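Local coordinates for protein peptidase M28 (Shewanella amazonensis SB2B, PDB 3IIB) that probably acts as a zinc-dependent carboxypeptidase or dipeptidase of family M28, carrying two zinc ions in its active site and assembling as a homodimer, at residues 11-16 and 282-287; 25-30 and 273-278; 332-337 and 414-419; 339-344 and 389-394; 360-365 and 420-425. All blocks are in the same frame, centred on the assembly; numbering follows the deposited sequence. Where two conformers were deposited one is given.

Interaction 1: 11-16 and 282-287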
# COMPACT_ATOMS: atom_id res chain seq x y z
N GLU A 11 -4.49 26.76 -27.96
CA GLU A 11 -4.68 25.44 -28.56
C GLU A 11 -3.33 24.75 -28.85
O GLU A 11 -3.17 23.56 -28.56
CB GLU A 11 -5.54 25.56 -29.81
CG GLU A 11 -6.94 25.86 -29.40
CD GLU A 11 -7.85 26.27 -30.53
OE1 GLU A 11 -7.36 26.51 -31.65
OE2 GLU A 11 -9.06 26.36 -30.24
N GLN A 12 -2.36 25.51 -29.37
CA GLN A 12 -1.05 24.99 -29.69
C GLN A 12 -0.24 24.64 -28.45
O GLN A 12 0.47 23.62 -28.46
CB GLN A 12 -0.28 25.94 -30.58
CG GLN A 12 -0.88 25.92 -31.95
CD GLN A 12 -0.58 27.11 -32.83
OE1 GLN A 12 0.17 28.03 -32.45
NE2 GLN A 12 -1.15 27.09 -34.05
N LEU A 13 -0.37 25.45 -27.39
CA LEU A 13 0.25 25.11 -26.11
C LEU A 13 -0.25 23.78 -25.59
O LEU A 13 0.53 22.95 -25.09
CB LEU A 13 0.03 26.22 -25.07
CG LEU A 13 0.80 27.53 -25.35
CD1 LEU A 13 0.21 28.70 -24.50
CD2 LEU A 13 2.32 27.31 -25.09
N ALA A 14 -1.55 23.54 -25.72
CA ALA A 14 -2.09 22.25 -25.29
C ALA A 14 -1.54 21.11 -26.11
O ALA A 14 -1.32 20.05 -25.57
CB ALA A 14 -3.56 22.26 -25.34
N GLN A 15 -1.39 21.33 -27.42
CA GLN A 15 -0.74 20.33 -28.29
C GLN A 15 0.65 19.99 -27.76
O GLN A 15 1.02 18.80 -27.67
CB GLN A 15 -0.61 20.79 -29.76
CG GLN A 15 -1.91 20.99 -30.53
CD GLN A 15 -1.75 21.97 -31.70
OE1 GLN A 15 -0.65 22.23 -32.18
NE2 GLN A 15 -2.89 22.58 -32.12
N LYS A 16 1.43 21.02 -27.48
CA LYS A 16 2.79 20.79 -26.96
C LYS A 16 2.78 19.98 -25.68
O LYS A 16 3.63 19.10 -25.50
CB LYS A 16 3.51 22.12 -26.65
CG LYS A 16 3.66 23.06 -27.85
CD LYS A 16 4.29 22.39 -29.08
CE LYS A 16 4.61 23.45 -30.17
NZ LYS A 16 3.39 24.15 -30.65
N LYS A 282 7.39 26.75 -19.25
CA LYS A 282 8.43 26.46 -20.24
C LYS A 282 7.83 26.40 -21.63
O LYS A 282 8.39 26.94 -22.57
CB LYS A 282 9.14 25.15 -19.92
CG LYS A 282 10.18 24.69 -20.96
CD LYS A 282 11.26 25.72 -21.20
CE LYS A 282 12.45 25.12 -21.89
NZ LYS A 282 12.16 24.59 -23.26
N HIS A 283 6.68 25.75 -21.77
CA HIS A 283 6.03 25.76 -23.10
C HIS A 283 5.74 27.18 -23.57
O HIS A 283 5.79 27.46 -24.76
CB HIS A 283 4.77 24.89 -23.11
CG HIS A 283 5.06 23.44 -22.97
ND1 HIS A 283 5.88 22.75 -23.85
CD2 HIS A 283 4.71 22.55 -22.01
CE1 HIS A 283 6.01 21.50 -23.43
NE2 HIS A 283 5.29 21.35 -22.34
N ILE A 284 5.36 28.04 -22.64
CA ILE A 284 5.09 29.45 -22.97
C ILE A 284 6.39 30.18 -23.34
O ILE A 284 6.45 30.91 -24.36
CB ILE A 284 4.32 30.16 -21.84
CG1 ILE A 284 2.88 29.63 -21.79
CG2 ILE A 284 4.37 31.73 -22.04
CD1 ILE A 284 2.06 30.07 -20.55
N LEU A 285 7.43 29.91 -22.55
CA LEU A 285 8.77 30.47 -22.81
C LEU A 285 9.28 30.10 -24.20
O LEU A 285 9.96 30.94 -24.87
CB LEU A 285 9.76 30.00 -21.71
CG LEU A 285 11.19 30.58 -21.67
CD1 LEU A 285 11.19 32.06 -21.30
CD2 LEU A 285 12.04 29.78 -20.62
N ASP A 286 8.95 28.88 -24.64
CA ASP A 286 9.29 28.37 -25.97
C ASP A 286 8.57 29.07 -27.11
O ASP A 286 8.97 28.89 -28.25
CB ASP A 286 8.91 26.89 -26.13
CG ASP A 286 9.77 25.95 -25.31
OD1 ASP A 286 10.85 26.36 -24.86
OD2 ASP A 286 9.33 24.77 -25.13
N LEU A 287 7.48 29.79 -26.86
CA LEU A 287 6.76 30.45 -27.95
C LEU A 287 7.62 31.53 -28.58
O LEU A 287 8.41 32.17 -27.91
CB LEU A 287 5.51 31.10 -27.44
CG LEU A 287 4.39 30.21 -26.92
CD1 LEU A 287 3.36 31.11 -26.23
CD2 LEU A 287 3.77 29.43 -28.07
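Leu13 carries most of this contact, pushing both of its methyl groups against residues 282-287. CD2 rests on the backbone of the other helix, 3.5 Å from His283 O. The same methyl meets the side chain of Leu287, with Leu13 CD2 and Leu287 CD2 3.9 Å apart. The second methyl, CD1, lies 3.9 Å from Ile284 CG1. The side chains of Leu13 and Ile284 cross at about a right angle, so the leucine fork sits across the isoleucine. Leu13 holds CG anti to the carbonyl carbon (chi1 -69°). This turns the fork from the flank of its helix to the partner helix. These pieces form the close, buried part of the contact.

The Lys16 side is looser. Lys16 itself is exposed, while the His283 it rests on is buried. Lys16 touches through its first carbon, with Lys16 CB 3.7 Å from His283 ND1. Its chain bends at chi2 and chi4, and the ammonium group turns away from the partner segment. Lys16 C lies over one face of the His283 ring, offset toward the rim. Nearby, Lys282 NZ and Asp286 OD1 form a salt bridge of 2.7 Å within their own turn, on the syn lone pair of the carboxylate oxygen. No hydrogen bond joins the two segments, so apolar packing does the work.

The contact joins helix 3-19 to the last part of helix 267-285 and the turn that follows it. Helix 413-432 packs beside both: Leu13 and Leu287 touch Trp428, and Ile284 touches Ala427. Ala14 turns to Gln425 of the same helix.

Interaction 2: 25-30 and 273-278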
# COMPACT_ATOMS: atom_id res chain seq x y z
N ASP A 25 9.06 14.50 -16.89
CA ASP A 25 10.51 14.54 -16.65
C ASP A 25 10.87 15.42 -15.46
O ASP A 25 11.81 15.12 -14.74
CB ASP A 25 11.24 15.06 -17.88
CG ASP A 25 11.18 14.11 -19.08
OD1 ASP A 25 10.97 12.90 -18.93
OD2 ASP A 25 11.34 14.65 -20.19
N ILE A 26 10.12 16.50 -15.23
CA ILE A 26 10.42 17.40 -14.12
C ILE A 26 10.09 16.69 -12.80
O ILE A 26 10.89 16.72 -11.84
CB ILE A 26 9.68 18.74 -14.22
CG1 ILE A 26 10.24 19.57 -15.38
CG2 ILE A 26 9.88 19.52 -12.96
CD1 ILE A 26 9.42 20.79 -15.73
N VAL A 27 8.96 16.00 -12.75
CA VAL A 27 8.61 15.32 -11.50
C VAL A 27 9.47 14.05 -11.26
O VAL A 27 9.82 13.72 -10.09
CB VAL A 27 7.09 15.03 -11.32
CG1 VAL A 27 6.53 14.13 -12.41
CG2 VAL A 27 6.85 14.41 -9.91
N GLU A 28 9.88 13.40 -12.35
CA GLU A 28 10.83 12.28 -12.22
C GLU A 28 12.14 12.83 -11.63
O GLU A 28 12.71 12.24 -10.73
CB GLU A 28 11.08 11.61 -13.56
CG GLU A 28 11.87 10.32 -13.51
CD GLU A 28 13.40 10.51 -13.53
OE1 GLU A 28 13.91 11.63 -13.68
OE2 GLU A 28 14.09 9.48 -13.39
N SER A 29 12.55 13.99 -12.13
CA SER A 29 13.81 14.58 -11.67
C SER A 29 13.77 14.92 -10.18
O SER A 29 14.71 14.63 -9.42
CB SER A 29 14.10 15.80 -12.53
OG SER A 29 15.31 16.43 -12.08
N LEU A 30 12.66 15.52 -9.76
CA LEU A 30 12.52 15.97 -8.39
C LEU A 30 12.47 14.77 -7.44
O LEU A 30 13.18 14.70 -6.41
CB LEU A 30 11.24 16.83 -8.25
CG LEU A 30 10.85 17.36 -6.85
CD1 LEU A 30 11.97 18.10 -6.11
CD2 LEU A 30 9.56 18.22 -6.96
N GLY A 273 2.49 19.15 -8.97
CA GLY A 273 2.16 20.57 -9.13
C GLY A 273 3.37 21.37 -9.54
O GLY A 273 3.29 22.18 -10.45
N VAL A 274 4.52 21.09 -8.94
CA VAL A 274 5.76 21.75 -9.39
C VAL A 274 5.99 21.55 -10.92
O VAL A 274 6.32 22.51 -11.65
CB VAL A 274 6.97 21.24 -8.59
CG1 VAL A 274 8.28 21.77 -9.18
CG2 VAL A 274 6.83 21.63 -7.09
N ALA A 275 5.82 20.31 -11.36
CA ALA A 275 6.04 19.95 -12.76
C ALA A 275 5.02 20.58 -13.64
O ALA A 275 5.34 21.01 -14.76
CB ALA A 275 6.01 18.44 -12.94
N ILE A 276 3.77 20.64 -13.17
CA ILE A 276 2.68 21.17 -13.99
C ILE A 276 2.94 22.63 -14.29
O ILE A 276 2.94 23.04 -15.47
CB ILE A 276 1.33 20.96 -13.29
CG1 ILE A 276 0.92 19.50 -13.41
CG2 ILE A 276 0.24 21.89 -13.89
CD1 ILE A 276 -0.11 19.04 -12.33
N VAL A 277 3.17 23.43 -13.24
CA VAL A 277 3.34 24.89 -13.45
C VAL A 277 4.67 25.23 -14.14
O VAL A 277 4.71 26.11 -15.04
CB VAL A 277 3.10 25.75 -12.19
CG1 VAL A 277 1.66 25.50 -11.64
CG2 VAL A 277 4.17 25.53 -11.10
N THR A 278 5.73 24.49 -13.82
CA THR A 278 7.06 24.72 -14.48
C THR A 278 7.02 24.36 -15.96
O THR A 278 7.47 25.13 -16.80
CB THR A 278 8.18 23.97 -13.77
OG1 THR A 278 8.20 24.36 -12.40
CG2 THR A 278 9.55 24.31 -14.40
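Val274 and Leu30 meet at one end of this helix pair, with Leu30 CD2 4.3 Å from Val274 CB. This is the loosest of the side-chain contacts here. The carbonyl of Val274 accepts from the backbone N of Thr278 and from its hydroxyl, Thr278 OG1 to Val274 O being 2.7 Å. The two donors reach the oxygen from opposite faces of its plane.

Ala275 comes next and marks the closest backbone approach. Its CA is 5.2 Å from Ile26 CA, and its methyl is set between two residues. Ala275 CB lies 3.9 Å from Ile26 CB and 3.8 Å from Val27 N. Ile26 CG2 lies over Ala275 CA. The small side chain lets the two segment axes come within 8.3 Å.

Thr278 completes the row one turn later. Its methyl, CG2, is anti to the backbone N (chi1 -56° for OG1) and meets Ile26 CD1 at 3.8 Å. The hydroxyl is thus turned to its own helix and the methyl to the neighbour. An alanine at Ile26 would lose CD1 and CG2, and is likely to open a gap over Ala275 and leave the Thr278 methyl without its mate.

The two segments run roughly antiparallel but well inclined, their axes at 141°. This is buried helix packing, with the side chain of Val274 about 6 Å from that of the zinc ligand His257. Glu28 of helix 22-33 forms a salt bridge with Arg215 of the second subunit. Trp50 of helix 42-57 packs on Ile26 and Leu30, while strand 293-300 receives Val274 and Thr278 through Leu299 and Val297.

Interaction 3: 332-337 and 414-419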
# COMPACT_ATOMS: atom_id res chain seq x y z
N PHE A 332 -3.35 19.55 -6.01
CA PHE A 332 -4.29 18.44 -5.79
C PHE A 332 -3.90 17.27 -6.68
O PHE A 332 -4.73 16.62 -7.30
CB PHE A 332 -5.71 18.94 -6.00
CG PHE A 332 -6.77 18.08 -5.39
CD1 PHE A 332 -6.51 17.27 -4.29
CD2 PHE A 332 -8.07 18.10 -5.90
CE1 PHE A 332 -7.50 16.51 -3.75
CE2 PHE A 332 -9.08 17.35 -5.31
CZ PHE A 332 -8.79 16.54 -4.25
N GLY A 333 -2.59 16.98 -6.68
CA GLY A 333 -2.03 15.81 -7.36
C GLY A 333 -1.91 16.00 -8.85
O GLY A 333 -1.57 17.09 -9.30
N ALA A 334 -2.13 14.92 -9.60
CA ALA A 334 -1.93 14.88 -11.06
C ALA A 334 -3.20 14.56 -11.82
O ALA A 334 -3.15 14.46 -13.04
CB ALA A 334 -0.83 13.89 -11.44
N GLY A 335 -4.33 14.43 -11.12
CA GLY A 335 -5.60 14.12 -11.78
C GLY A 335 -6.03 15.23 -12.73
O GLY A 335 -5.71 16.38 -12.49
N PRO A 336 -6.78 14.90 -13.80
CA PRO A 336 -7.07 15.96 -14.77
C PRO A 336 -8.00 17.04 -14.21
O PRO A 336 -8.86 16.77 -13.33
CB PRO A 336 -7.74 15.22 -15.94
CG PRO A 336 -8.10 13.91 -15.41
CD PRO A 336 -7.34 13.61 -14.18
N ILE A 337 -7.85 18.23 -14.76
CA ILE A 337 -8.71 19.36 -14.49
C ILE A 337 -10.04 19.19 -15.22
O ILE A 337 -10.07 18.91 -16.42
CB ILE A 337 -8.03 20.70 -14.88
CG1 ILE A 337 -6.83 20.90 -13.97
CG2 ILE A 337 -9.02 21.88 -14.73
CD1 ILE A 337 -5.80 21.87 -14.48
N GLU A 414 -0.60 10.76 -18.60
CA GLU A 414 -1.56 11.42 -19.48
C GLU A 414 -2.33 12.49 -18.72
O GLU A 414 -2.57 13.57 -19.25
CB GLU A 414 -2.52 10.43 -20.14
CG GLU A 414 -1.84 9.47 -21.11
N ALA A 415 -2.74 12.19 -17.49
CA ALA A 415 -3.40 13.17 -16.65
C ALA A 415 -2.47 14.37 -16.29
O ALA A 415 -2.90 15.55 -16.26
CB ALA A 415 -3.92 12.50 -15.37
N LEU A 416 -1.20 14.06 -16.00
CA LEU A 416 -0.22 15.11 -15.70
C LEU A 416 -0.11 16.06 -16.92
O LEU A 416 -0.12 17.29 -16.75
CB LEU A 416 1.13 14.50 -15.42
CG LEU A 416 2.17 15.51 -14.91
CD1 LEU A 416 1.97 15.83 -13.43
CD2 LEU A 416 3.57 14.91 -15.10
N ALA A 417 -0.04 15.48 -18.12
CA ALA A 417 0.05 16.24 -19.35
C ALA A 417 -1.17 17.13 -19.58
O ALA A 417 -1.03 18.25 -20.08
CB ALA A 417 0.29 15.29 -20.58
N GLN A 418 -2.37 16.64 -19.26
CA GLN A 418 -3.57 17.46 -19.37
C GLN A 418 -3.51 18.68 -18.44
O GLN A 418 -3.94 19.77 -18.80
CB GLN A 418 -4.81 16.64 -19.10
CG GLN A 418 -6.14 17.37 -19.41
CD GLN A 418 -6.82 17.95 -18.17
OE1 GLN A 418 -6.23 18.03 -17.07
NE2 GLN A 418 -8.09 18.34 -18.32
N ASN A 419 -2.98 18.50 -17.23
CA ASN A 419 -2.78 19.65 -16.36
C ASN A 419 -1.79 20.66 -16.92
O ASN A 419 -2.02 21.87 -16.84
CB ASN A 419 -2.28 19.24 -14.98
CG ASN A 419 -3.37 18.61 -14.10
OD1 ASN A 419 -4.00 19.30 -13.30
ND2 ASN A 419 -3.55 17.28 -14.23
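Gln418 and Ile337 are joined by a pair of hydrogen bonds from side-chain amide to backbone. Ile337 N donates to Gln418 OE1 at 2.8 Å. Gln418 NE2 returns a bond to Ile337 O, also 2.8 Å, in the carbonyl plane and on a lone pair. The chain of Gln418 bends at chi2 (-100°), which swings its amide alongside the start of strand 337-343. An alanine here would lose both bonds and would probably leave the N-H and carbonyl of Ile337 without these mates. NE2 also bonds Leu362 O.

The amide of Asn419 makes a third bond across the contact. Asn419 ND2 reaches Gly335 O at 2.9 Å, nearly straight at 165° but from above the carbonyl plane. The same nitrogen bonds Ala415 O of its own helix, at 2.7 Å. Two backbone oxygens therefore fix the rotation of the amide.

Two pairs are apolar: Ala415 CB lies 3.8 Å from Pro336 CD, and Ala334 CB meets Leu416 CD1 at 3.9 Å. Close carbon-to-oxygen packing sets Ala415 CB against Ala334 O, and Ile337 CG1 against Asn419 OD1, 3.3 Å away.

Here a helix uses side-chain amides to hold an irregular loop. The loop follows the zinc ligand Asp331 and leads into a strand, within the M28 zinc peptidase domain.

Interaction 4: 339-344 and 389-394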
# COMPACT_ATOMS: atom_id res chain seq x y z
N GLN A 339 -12.84 21.58 -14.34
CA GLN A 339 -13.58 22.83 -14.16
C GLN A 339 -12.60 23.92 -13.72
O GLN A 339 -11.64 23.64 -12.97
CB GLN A 339 -14.68 22.65 -13.09
CG GLN A 339 -15.62 23.84 -12.94
CD GLN A 339 -16.85 23.45 -12.13
OE1 GLN A 339 -17.44 22.40 -12.40
NE2 GLN A 339 -17.25 24.28 -11.16
N ILE A 340 -12.84 25.15 -14.19
CA ILE A 340 -12.15 26.31 -13.62
C ILE A 340 -13.15 27.21 -12.93
O ILE A 340 -14.08 27.71 -13.53
CB ILE A 340 -11.32 27.09 -14.66
CG1 ILE A 340 -10.27 26.18 -15.28
CG2 ILE A 340 -10.68 28.39 -13.99
CD1 ILE A 340 -9.50 26.78 -16.46
N ASP A 341 -12.96 27.37 -11.62
CA ASP A 341 -13.70 28.33 -10.84
C ASP A 341 -12.85 29.60 -10.65
O ASP A 341 -11.60 29.55 -10.65
CB ASP A 341 -14.09 27.74 -9.48
CG ASP A 341 -15.06 26.60 -9.58
OD1 ASP A 341 -15.95 26.59 -10.47
OD2 ASP A 341 -14.97 25.68 -8.73
N TRP A 342 -13.55 30.73 -10.47
CA TRP A 342 -12.93 32.06 -10.44
C TRP A 342 -13.18 32.79 -9.16
O TRP A 342 -14.13 32.51 -8.43
CB TRP A 342 -13.45 32.93 -11.60
CG TRP A 342 -13.24 32.31 -12.94
CD1 TRP A 342 -14.12 31.50 -13.61
CD2 TRP A 342 -12.06 32.36 -13.74
NE1 TRP A 342 -13.57 31.10 -14.81
CE2 TRP A 342 -12.30 31.61 -14.89
CE3 TRP A 342 -10.83 33.00 -13.61
CZ2 TRP A 342 -11.36 31.48 -15.89
CZ3 TRP A 342 -9.91 32.88 -14.62
CH2 TRP A 342 -10.17 32.13 -15.73
N ARG A 343 -12.32 33.77 -8.91
CA ARG A 343 -12.57 34.81 -7.92
C ARG A 343 -12.14 36.10 -8.57
O ARG A 343 -10.99 36.53 -8.43
CB ARG A 343 -11.80 34.51 -6.65
CG ARG A 343 -12.18 35.37 -5.50
CD ARG A 343 -13.49 35.03 -4.83
NE ARG A 343 -13.55 35.83 -3.60
CZ ARG A 343 -14.21 36.99 -3.45
NH1 ARG A 343 -14.93 37.51 -4.44
NH2 ARG A 343 -14.14 37.66 -2.29
N VAL A 344 -13.06 36.65 -9.37
CA VAL A 344 -12.85 37.89 -10.13
C VAL A 344 -14.05 38.85 -9.92
O VAL A 344 -15.09 38.48 -9.35
CB VAL A 344 -12.66 37.59 -11.62
CG1 VAL A 344 -11.44 36.64 -11.86
CG2 VAL A 344 -13.98 36.98 -12.24
N SER A 389 -9.33 28.67 -9.27
CA SER A 389 -9.13 27.30 -8.79
C SER A 389 -9.39 26.41 -9.99
O SER A 389 -10.53 26.29 -10.49
CB SER A 389 -10.10 26.96 -7.67
OG SER A 389 -9.74 27.60 -6.45
N LEU A 390 -8.33 25.77 -10.45
CA LEU A 390 -8.38 24.88 -11.58
C LEU A 390 -8.57 23.49 -10.96
O LEU A 390 -7.64 22.87 -10.41
CB LEU A 390 -7.09 25.01 -12.40
CG LEU A 390 -6.96 26.35 -13.15
CD1 LEU A 390 -6.23 27.37 -12.26
CD2 LEU A 390 -6.21 26.21 -14.45
N ARG A 391 -9.81 23.03 -11.02
CA ARG A 391 -10.25 21.91 -10.18
C ARG A 391 -9.74 20.60 -10.76
O ARG A 391 -10.12 20.24 -11.86
CB ARG A 391 -11.76 21.88 -10.14
CG ARG A 391 -12.42 23.15 -9.56
CD ARG A 391 -12.09 23.34 -8.10
NE ARG A 391 -12.82 24.48 -7.52
CZ ARG A 391 -12.64 24.96 -6.29
NH1 ARG A 391 -11.72 24.43 -5.47
NH2 ARG A 391 -13.37 26.00 -5.88
N GLN A 392 -8.93 19.87 -9.98
CA GLN A 392 -8.44 18.55 -10.37
C GLN A 392 -9.31 17.45 -9.82
O GLN A 392 -9.83 17.60 -8.73
CB GLN A 392 -7.04 18.34 -9.81
CG GLN A 392 -5.98 19.25 -10.40
CD GLN A 392 -4.63 18.96 -9.85
OE1 GLN A 392 -4.23 19.50 -8.78
NE2 GLN A 392 -3.92 18.09 -10.53
N ASP A 393 -9.40 16.36 -10.57
CA ASP A 393 -10.03 15.12 -10.09
C ASP A 393 -9.11 14.46 -9.06
O ASP A 393 -8.04 13.92 -9.40
CB ASP A 393 -10.34 14.16 -11.24
CG ASP A 393 -11.10 12.91 -10.79
OD1 ASP A 393 -10.95 12.43 -9.65
OD2 ASP A 393 -11.90 12.41 -11.60
N GLY A 394 -9.51 14.54 -7.80
CA GLY A 394 -8.74 13.94 -6.73
C GLY A 394 -9.36 12.69 -6.13
O GLY A 394 -9.16 12.39 -4.92
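Arg391 turns its CG anti to the carbonyl carbon, and its chain bends at chi2 (-65°), which folds its guanidinium back to the neighbouring strand. There it meets Asp341, whose own CG is also anti to the carbonyl carbon. The two side chains cross at about a right angle, and their flat groups are 70° apart. Arg391 NE donates to Asp341 OD2 at 2.7 Å, a fairly straight bond of 165°. The oxygen lies close to the guanidinium plane, at its edge, and is approached on its anti side. A second, weak bond runs from Arg391 NH2 to the same oxygen. Ser389 CB sits over the centre of one guanidinium face.

The strands 339-343 and 389-392 run antiparallel in a small three-stranded mixed sheet, where 337-343 lies between 365-366 and 387-392. Asp341 and Ser389 form a hydrogen-bonded pair, with Asp341 N to Ser389 O at 2.9 Å and Ser389 N to Asp341 O at 2.8 Å. Arg391 N adds a bond to Gln339 O at 2.7 Å, nearly along the C=O axis. Between them, Ile340 and Leu390 form a non-hydrogen-bonded pair on the other face of the sheet. Their side chains lie side by side and point the same way, with Ile340 CD1 and Leu390 CD2 3.9 Å apart. Tyr423 of helix 413-432 packs on Leu390.

The carboxylate of Asp341 is gripped at both oxygens. Gln339 NE2 donates to Asp341 OD1 at 2.7 Å, and Asn368 N bonds it too. With arginine on OD2, this buried aspartate is probably kept ionised, and its rotation is fixed.

Interaction 5: 360-365 and 420-425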
# COMPACT_ATOMS: atom_id res chain seq x y z
N GLU A 360 -12.30 23.65 -23.02
CA GLU A 360 -13.41 22.71 -23.11
C GLU A 360 -13.02 21.39 -23.77
O GLU A 360 -13.34 20.34 -23.23
CB GLU A 360 -14.65 23.35 -23.79
CG GLU A 360 -15.41 24.29 -22.85
CD GLU A 360 -16.77 24.72 -23.40
OE1 GLU A 360 -16.93 24.74 -24.63
OE2 GLU A 360 -17.68 25.03 -22.59
N PRO A 361 -12.34 21.43 -24.92
CA PRO A 361 -11.91 20.17 -25.54
C PRO A 361 -10.95 19.30 -24.73
O PRO A 361 -10.79 18.12 -25.06
CB PRO A 361 -11.25 20.63 -26.84
CG PRO A 361 -11.88 21.95 -27.13
CD PRO A 361 -12.03 22.58 -25.80
N LEU A 362 -10.36 19.86 -23.67
CA LEU A 362 -9.49 19.11 -22.77
C LEU A 362 -10.28 18.58 -21.59
O LEU A 362 -9.73 17.94 -20.69
CB LEU A 362 -8.38 20.01 -22.27
CG LEU A 362 -7.46 20.61 -23.32
CD1 LEU A 362 -6.55 21.74 -22.72
CD2 LEU A 362 -6.61 19.49 -23.95
N GLY A 363 -11.58 18.88 -21.60
CA GLY A 363 -12.50 18.41 -20.58
C GLY A 363 -12.80 19.41 -19.47
O GLY A 363 -13.30 19.02 -18.43
N VAL A 364 -12.50 20.69 -19.69
CA VAL A 364 -12.63 21.71 -18.64
C VAL A 364 -13.89 22.55 -18.81
O VAL A 364 -14.06 23.25 -19.83
CB VAL A 364 -11.37 22.64 -18.60
CG1 VAL A 364 -11.53 23.70 -17.46
CG2 VAL A 364 -10.11 21.82 -18.44
N ALA A 365 -14.76 22.46 -17.79
CA ALA A 365 -16.09 23.11 -17.79
C ALA A 365 -16.00 24.50 -17.19
O ALA A 365 -15.07 24.81 -16.43
CB ALA A 365 -17.14 22.25 -16.98
N VAL A 420 -0.69 20.17 -17.50
CA VAL A 420 0.30 21.04 -18.12
C VAL A 420 -0.38 21.86 -19.25
O VAL A 420 -0.20 23.09 -19.34
CB VAL A 420 1.49 20.25 -18.67
CG1 VAL A 420 2.39 21.18 -19.43
CG2 VAL A 420 2.23 19.58 -17.55
N ALA A 421 -1.21 21.16 -20.03
CA ALA A 421 -1.92 21.78 -21.16
C ALA A 421 -2.84 22.87 -20.66
O ALA A 421 -2.82 23.98 -21.19
CB ALA A 421 -2.75 20.75 -21.96
N VAL A 422 -3.63 22.57 -19.63
CA VAL A 422 -4.62 23.55 -19.12
C VAL A 422 -3.93 24.74 -18.43
O VAL A 422 -4.36 25.89 -18.60
CB VAL A 422 -5.60 22.89 -18.16
CG1 VAL A 422 -6.58 23.96 -17.67
CG2 VAL A 422 -6.36 21.78 -18.89
N TYR A 423 -2.86 24.51 -17.66
CA TYR A 423 -2.15 25.62 -17.04
C TYR A 423 -1.47 26.50 -18.08
O TYR A 423 -1.40 27.71 -17.92
CB TYR A 423 -1.13 25.19 -15.97
CG TYR A 423 -1.74 25.22 -14.59
CD1 TYR A 423 -2.51 24.16 -14.11
CD2 TYR A 423 -1.61 26.33 -13.76
CE1 TYR A 423 -3.07 24.19 -12.85
CE2 TYR A 423 -2.18 26.38 -12.51
CZ TYR A 423 -2.93 25.33 -12.06
OH TYR A 423 -3.50 25.39 -10.79
N ALA A 424 -0.96 25.87 -19.14
CA ALA A 424 -0.33 26.63 -20.21
C ALA A 424 -1.37 27.55 -20.87
O ALA A 424 -1.09 28.74 -21.12
CB ALA A 424 0.36 25.72 -21.20
N GLN A 425 -2.55 27.01 -21.16
CA GLN A 425 -3.64 27.80 -21.69
C GLN A 425 -4.01 28.93 -20.71
O GLN A 425 -4.18 30.09 -21.10
CB GLN A 425 -4.89 26.96 -21.97
CG GLN A 425 -4.68 25.93 -23.08
CD GLN A 425 -5.95 25.26 -23.55
OE1 GLN A 425 -6.90 25.13 -22.79
NE2 GLN A 425 -5.98 24.86 -24.83
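Leu362 and Val364 pack on helix 413-432, where a 3-10 turn and the loop after it lead into the edge strand 365-366 of a small three-stranded sheet. Leu362 points at the helix. Its CG is anti to the carbonyl carbon (chi1 -60°), and the extended chain carries CD1 in among three helix residues. Leu362 CD1 lies 4.0 Å from Ala421 CB and 3.8 Å from Val422 CG2. One methyl thus bridges two successive residues of the helix and also reaches Gln425 on the next turn.

Leu362 and Gln425 approach from opposite directions. The leucine methyl ends against the amide of the glutamine. That amide has its polar mate away from this contact, as Gln425 NE2 bonds Ala10 O of helix 3-19. The bond should help to hold the amide in place against the leucine.

Val364 and Val422 cross obliquely. Val364 CG2 and Val422 CG2 meet at 3.8 Å, each branch lying anti to its own carbonyl carbon. Val422 CG2 therefore touches both Leu362 and Val364, which reach it roughly at right angles to each other. Gly363 between them has positive phi (98°), a backbone shape suited to glycine. It lets the chain turn so that both flanking residues point to the helix. No hydrogen bond links the two segments.

Val364 also packs on Ile337 and Ile340, so the loop closes over the junction of sheet and helix. Helix 3-19 adds Gln18 beside Leu362. The shortest contact is between Leu362 CD1 and Gln425 OE1, at 3.4 Å.

Overall arrangement
Helix 413-432 ties the five contacts together. Interactions 3 and 5 use it directly, with centres about 10 Å apart. Interactions 1 and 2 share helix 267-285, with centres about 16 Å apart. Ile276 of that helix packs on Leu416, Asn419 and Tyr423. Interaction 4 pairs two strands of the small sheet and touches interaction 3 through Gln392. Along the chain, interaction 2 is nested inside interaction 1, and both close before the others open. Interaction 4 is nested in interaction 3, while interaction 5 crosses both. The N-terminal helices are thus fastened onto the M28 domain, and interaction 2 comes nearest the zinc site: the side chain of Val274 lies about 9 Å from a zinc ion.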